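Local coordinates for metallo-beta-lactamase (Simiduia agarivorans, PDB 6MFI), which probably hydrolyses the amide bond of beta-lactam antibiotics, as a subclass B3 metallo-beta-lactamase with two zinc ions in its active site, at residues Val103-His115 with Pro186-Arg198. Sequence-based numbering, arbitrary orientation.
Sequences VKILLHSHEHIDH and PGHTPGALSWQWR. With ZN (zinc ion), chain C; ZN (zinc ion), chain B.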
loop_
_atom_site.group_PDB
_atom_site.type_symbol
_atom_site.label_atom_id
_atom_site.label_comp_id
_atom_site.label_asym_id
_atom_site.label_seq_id
_atom_site.Cartn_x
_atom_site.Cartn_y
_atom_site.Cartn_z
ATOM N N VAL A 103 1.845 16.049 7.697
ATOM C CA VAL A 103 1.528 15.159 6.585
ATOM C C VAL A 103 0.813 15.987 5.522
ATOM O O VAL A 103 -0.333 16.403 5.715
ATOM C CB VAL A 103 0.673 13.970 7.036
ATOM C CG1 VAL A 103 0.389 13.047 5.861
ATOM C CG2 VAL A 103 1.364 13.216 8.160
ATOM N N LYS A 104 1.489 16.237 4.400
ATOM C CA LYS A 104 0.955 17.106 3.362
ATOM C C LYS A 104 0.352 16.354 2.185
ATOM O O LYS A 104 -0.437 16.944 1.438
ATOM C CB LYS A 104 2.051 18.043 2.839
ATOM C CG LYS A 104 2.802 18.795 3.925
ATOM C CD LYS A 104 1.863 19.643 4.766
ATOM C CE LYS A 104 2.623 20.407 5.838
ATOM N NZ LYS A 104 1.713 21.202 6.709
ATOM N N ILE A 105 0.694 15.082 1.997
ATOM C CA ILE A 105 0.245 14.315 0.840
ATOM C C ILE A 105 -0.197 12.935 1.306
ATOM O O ILE A 105 0.504 12.281 2.083
ATOM C CB ILE A 105 1.352 14.197 -0.229
ATOM C CG1 ILE A 105 1.661 15.570 -0.830
ATOM C CG2 ILE A 105 0.947 13.219 -1.321
ATOM C CD1 ILE A 105 2.737 15.549 -1.890
ATOM N N LEU A 106 -1.361 12.497 0.833
ATOM C CA LEU A 106 -1.880 11.163 1.102
ATOM C C LEU A 106 -1.906 10.362 -0.193
ATOM O O LEU A 106 -2.435 10.830 -1.207
ATOM C CB LEU A 106 -3.284 11.229 1.707
ATOM C CG LEU A 106 -3.419 11.789 3.123
ATOM C CD1 LEU A 106 -4.882 11.981 3.474
ATOM C CD2 LEU A 106 -2.741 10.876 4.133
ATOM N N LEU A 107 -1.333 9.163 -0.157
ATOM C CA LEU A 107 -1.338 8.245 -1.285
ATOM C C LEU A 107 -2.036 6.952 -0.883
ATOM O O LEU A 107 -2.386 6.741 0.281
ATOM C CB LEU A 107 0.087 7.958 -1.776
ATOM C CG LEU A 107 0.946 9.177 -2.117
ATOM C CD1 LEU A 107 2.339 8.747 -2.555
ATOM C CD2 LEU A 107 0.277 10.024 -3.188
ATOM N N HIS A 108 -2.235 6.075 -1.865
ATOM C CA HIS A 108 -2.967 4.837 -1.644
ATOM C C HIS A 108 -2.332 3.707 -2.438
ATOM O O HIS A 108 -1.676 3.931 -3.459
ATOM C CB HIS A 108 -4.443 4.976 -2.044
ATOM C CG HIS A 108 -4.658 5.113 -3.521
ATOM N ND1 HIS A 108 -4.591 4.041 -4.386
ATOM C CD2 HIS A 108 -4.942 6.194 -4.285
ATOM C CE1 HIS A 108 -4.817 4.458 -5.618
ATOM N NE2 HIS A 108 -5.035 5.760 -5.584
ATOM N N SER A 109 -2.540 2.483 -1.955
ATOM C CA SER A 109 -2.197 1.292 -2.720
ATOM C C SER A 109 -3.342 0.958 -3.665
ATOM O O SER A 109 -3.244 1.195 -4.874
ATOM C CB SER A 109 -1.901 0.116 -1.788
ATOM O OG SER A 109 -2.985 -0.122 -0.906
ATOM N N HIS A 110 -4.432 0.416 -3.126
ATOM C CA HIS A 110 -5.644 0.197 -3.901
ATOM C C HIS A 110 -6.855 0.554 -3.050
ATOM O O HIS A 110 -6.776 0.645 -1.823
ATOM C CB HIS A 110 -5.740 -1.242 -4.427
ATOM C CG HIS A 110 -5.815 -2.284 -3.357
ATOM N ND1 HIS A 110 -4.710 -2.983 -2.920
ATOM C CD2 HIS A 110 -6.867 -2.766 -2.653
ATOM C CE1 HIS A 110 -5.077 -3.841 -1.985
ATOM N NE2 HIS A 110 -6.380 -3.730 -1.804
ATOM N N GLU A 111 -7.985 0.749 -3.728
ATOM C CA GLU A 111 -9.169 1.393 -3.159
ATOM C C GLU A 111 -10.082 0.433 -2.407
ATOM O O GLU A 111 -11.308 0.534 -2.512
ATOM C CB GLU A 111 -9.935 2.104 -4.271
ATOM C CG GLU A 111 -10.340 1.203 -5.435
ATOM C CD GLU A 111 -9.264 1.069 -6.498
ATOM O OE1 GLU A 111 -9.621 0.907 -7.684
ATOM O OE2 GLU A 111 -8.065 1.122 -6.152
ATOM N N HIS A 112 -9.533 -0.498 -1.635
ATOM C CA HIS A 112 -10.354 -1.367 -0.804
ATOM C C HIS A 112 -10.470 -0.792 0.604
ATOM O O HIS A 112 -9.604 -0.043 1.064
ATOM C CB HIS A 112 -9.778 -2.782 -0.756
ATOM C CG HIS A 112 -10.185 -3.637 -1.915
ATOM N ND1 HIS A 112 -9.809 -4.957 -2.037
ATOM C CD2 HIS A 112 -10.939 -3.359 -3.006
ATOM C CE1 HIS A 112 -10.311 -5.455 -3.152
ATOM N NE2 HIS A 112 -11.000 -4.507 -3.759
ATOM N N ILE A 113 -11.558 -1.159 1.287
ATOM C CA ILE A 113 -11.897 -0.534 2.564
ATOM C C ILE A 113 -10.830 -0.803 3.618
ATOM O O ILE A 113 -10.617 0.018 4.518
ATOM C CB ILE A 113 -13.289 -1.008 3.034
ATOM C CG1 ILE A 113 -13.700 -0.290 4.322
ATOM C CG2 ILE A 113 -13.310 -2.519 3.224
ATOM C CD1 ILE A 113 -15.032 -0.742 4.881
ATOM N N ASP A 114 -10.135 -1.939 3.530
ATOM C CA ASP A 114 -9.129 -2.252 4.535
ATOM C C ASP A 114 -7.856 -1.432 4.376
ATOM O O ASP A 114 -6.974 -1.519 5.236
ATOM C CB ASP A 114 -8.790 -3.745 4.506
ATOM C CG ASP A 114 -8.382 -4.226 3.129
ATOM O OD1 ASP A 114 -9.046 -3.845 2.144
ATOM O OD2 ASP A 114 -7.399 -4.990 3.036
ATOM N N HIS A 115 -7.739 -0.637 3.314
ATOM C CA HIS A 115 -6.556 0.182 3.087
ATOM C C HIS A 115 -6.843 1.673 2.999
ATOM O O HIS A 115 -5.969 2.470 3.345
ATOM C CB HIS A 115 -5.840 -0.258 1.801
ATOM C CG HIS A 115 -5.448 -1.703 1.794
ATOM N ND1 HIS A 115 -4.532 -2.230 2.680
ATOM C CD2 HIS A 115 -5.853 -2.731 1.015
ATOM C CE1 HIS A 115 -4.389 -3.522 2.443
ATOM N NE2 HIS A 115 -5.177 -3.851 1.437
ATOM N N PRO A 186 -2.942 -2.604 -11.897
ATOM C CA PRO A 186 -4.302 -3.061 -11.609
ATOM C C PRO A 186 -4.369 -4.585 -11.598
ATOM O O PRO A 186 -3.369 -5.282 -11.753
ATOM C CB PRO A 186 -5.116 -2.466 -12.758
ATOM C CG PRO A 186 -4.159 -2.438 -13.893
ATOM C CD PRO A 186 -2.797 -2.163 -13.296
ATOM N N GLY A 187 -5.583 -5.096 -11.417
ATOM C CA GLY A 187 -5.798 -6.524 -11.303
ATOM C C GLY A 187 -6.540 -6.872 -10.030
ATOM O O GLY A 187 -7.645 -7.422 -10.074
ATOM N N HIS A 188 -5.936 -6.554 -8.884
ATOM C CA HIS A 188 -6.662 -6.658 -7.623
ATOM C C HIS A 188 -7.796 -5.643 -7.568
ATOM O O HIS A 188 -8.903 -5.961 -7.115
ATOM C CB HIS A 188 -5.699 -6.461 -6.452
ATOM C CG HIS A 188 -6.329 -6.666 -5.112
ATOM N ND1 HIS A 188 -6.545 -7.917 -4.574
ATOM C CD2 HIS A 188 -6.790 -5.780 -4.199
ATOM C CE1 HIS A 188 -7.112 -7.792 -3.387
ATOM N NE2 HIS A 188 -7.270 -6.505 -3.136
ATOM N N THR A 189 -7.537 -4.422 -8.016
ATOM C CA THR A 189 -8.534 -3.381 -8.202
ATOM C C THR A 189 -8.236 -2.687 -9.521
ATOM O O THR A 189 -7.113 -2.772 -10.030
ATOM C CB THR A 189 -8.523 -2.348 -7.065
ATOM O OG1 THR A 189 -7.307 -1.592 -7.119
ATOM C CG2 THR A 189 -8.647 -3.022 -5.705
ATOM N N PRO A 190 -9.221 -2.002 -10.106
ATOM C CA PRO A 190 -8.940 -1.259 -11.346
ATOM C C PRO A 190 -7.935 -0.132 -11.166
ATOM O O PRO A 190 -7.166 0.150 -12.092
ATOM C CB PRO A 190 -10.319 -0.723 -11.759
ATOM C CG PRO A 190 -11.166 -0.817 -10.528
ATOM C CD PRO A 190 -10.658 -2.009 -9.785
ATOM N N GLY A 191 -7.910 0.517 -10.004
ATOM C CA GLY A 191 -7.040 1.661 -9.808
ATOM C C GLY A 191 -5.920 1.446 -8.812
ATOM O O GLY A 191 -5.510 2.385 -8.124
ATOM N N ALA A 192 -5.411 0.219 -8.728
ATOM C CA ALA A 192 -4.318 -0.072 -7.813
ATOM C C ALA A 192 -3.024 0.577 -8.292
ATOM O O ALA A 192 -2.778 0.717 -9.493
ATOM C CB ALA A 192 -4.123 -1.580 -7.672
ATOM N N LEU A 193 -2.191 0.972 -7.333
ATOM C CA LEU A 193 -0.926 1.633 -7.617
ATOM C C LEU A 193 0.199 0.962 -6.842
ATOM O O LEU A 193 -0.013 0.404 -5.762
ATOM C CB LEU A 193 -0.975 3.126 -7.256
ATOM C CG LEU A 193 -1.882 4.034 -8.087
ATOM C CD1 LEU A 193 -1.711 5.484 -7.663
ATOM C CD2 LEU A 193 -1.596 3.872 -9.571
ATOM N N SER A 194 1.399 1.024 -7.413
ATOM C CA SER A 194 2.625 0.604 -6.746
ATOM C C SER A 194 3.580 1.787 -6.713
ATOM O O SER A 194 3.883 2.373 -7.758
ATOM C CB SER A 194 3.270 -0.590 -7.458
ATOM O OG SER A 194 2.413 -1.717 -7.445
ATOM N N TRP A 195 4.046 2.138 -5.518
ATOM C CA TRP A 195 4.855 3.326 -5.309
ATOM C C TRP A 195 6.315 2.948 -5.094
ATOM O O TRP A 195 6.626 1.915 -4.495
ATOM C CB TRP A 195 4.339 4.130 -4.113
ATOM C CG TRP A 195 3.018 4.777 -4.378
ATOM C CD1 TRP A 195 1.786 4.289 -4.050
ATOM C CD2 TRP A 195 2.792 6.035 -5.025
ATOM N NE1 TRP A 195 0.807 5.163 -4.456
ATOM C CE2 TRP A 195 1.399 6.244 -5.057
ATOM C CE3 TRP A 195 3.633 7.005 -5.582
ATOM C CZ2 TRP A 195 0.827 7.382 -5.622
ATOM C CZ3 TRP A 195 3.063 8.134 -6.141
ATOM C CH2 TRP A 195 1.673 8.312 -6.157
ATOM N N GLN A 196 7.208 3.801 -5.588
ATOM C CA GLN A 196 8.642 3.566 -5.493
ATOM C C GLN A 196 9.346 4.879 -5.191
ATOM O O GLN A 196 9.132 5.877 -5.884
ATOM C CB GLN A 196 9.184 2.950 -6.790
ATOM C CG GLN A 196 10.648 3.247 -7.068
ATOM C CD GLN A 196 10.988 3.138 -8.541
ATOM O OE1 GLN A 196 10.567 3.963 -9.352
ATOM N NE2 GLN A 196 11.750 2.110 -8.897
ATOM N N TRP A 197 10.179 4.873 -4.152
ATOM C CA TRP A 197 10.941 6.047 -3.754
ATOM C C TRP A 197 12.312 5.603 -3.264
ATOM O O TRP A 197 12.579 4.412 -3.082
ATOM C CB TRP A 197 10.215 6.850 -2.666
ATOM C CG TRP A 197 10.051 6.103 -1.377
ATOM C CD1 TRP A 197 10.835 6.204 -0.266
ATOM C CD2 TRP A 197 9.037 5.139 -1.066
ATOM N NE1 TRP A 197 10.374 5.362 0.717
ATOM C CE2 TRP A 197 9.271 4.697 0.251
ATOM C CE3 TRP A 197 7.954 4.606 -1.775
ATOM C CZ2 TRP A 197 8.463 3.749 0.875
ATOM C CZ3 TRP A 197 7.153 3.665 -1.153
ATOM C CH2 TRP A 197 7.412 3.247 0.158
ATOM N N ARG A 198 13.188 6.579 -3.049
ATOM C CA ARG A 198 14.528 6.337 -2.542
ATOM C C ARG A 198 14.639 6.844 -1.111
ATOM O O ARG A 198 14.118 7.913 -0.778
ATOM C CB ARG A 198 15.584 7.017 -3.418
ATOM C CG ARG A 198 15.745 6.401 -4.798
ATOM C CD ARG A 198 17.125 6.679 -5.384
ATOM N NE ARG A 198 17.458 8.102 -5.390
ATOM C CZ ARG A 198 18.244 8.694 -4.496
ATOM N NH1 ARG A 198 18.784 7.988 -3.513
ATOM N NH2 ARG A 198 18.488 9.995 -4.583
HETATM ZN ZN ZN C . -7.867 -5.341 -1.579
HETATM ZN ZN ZN B . -6.361 -5.716 1.450
HETATM O O HOH W 1 -7.929 -6.039 0.273
#
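His-110 and His-112 meet His-188 around the first zinc ion of the HxHxDH motif, which follows strand 103-107 in the alpha-beta/beta-alpha sandwich of metallo-beta-lactamases. That zinc takes His-110 NE2, His-112 ND1 at 2.0 Å, His-188 NE2 and a water. The same water reaches the second zinc, which Asp-114, His-115 and His-253 hold, consistent with the bridging nucleophile of this family. The His-188 ring turns its edge to the His-110 face in a T-shaped pair, planes at 63°. The nitrogens pointing away from the metal are satisfied too: His-110 ND1 by Asp-212, His-112 NE2 by Asp-149, and His-188 ND1 by a hydrogen bond outside the two segments, Ser-215 being the strongest polar partner of that side chain.

Next to the zinc ligands, Glu-111 holds the type I turn from Thr-189 to Ala-192. Bent at chi2 (-87°), its chain brings OE1 to accept Gly-191 N at 2.9 Å through the syn lone pair, while Thr-189 OG1 donates to OE2 from above the carboxylate plane. Thr-189 also packs on a zinc ligand: its CG2 makes a CH-pi contact over one face of the His-112 ring, 3.7 Å from the centroid.

Toward the strands, backbone carbonyls accept. Leu-193 N donates to Ser-109 O at 2.7 Å, and this oxygen also receives a weak bond from His-108 ND1. Trp-195 NE1 donates to His-108 O at 2.9 Å, the oxygen lying in the indole plane. While that bond lies at the ring edge, Leu-107 CD1 makes a CH-pi contact over the face of the six-membered ring of Trp-195, 3.4 Å from its centroid.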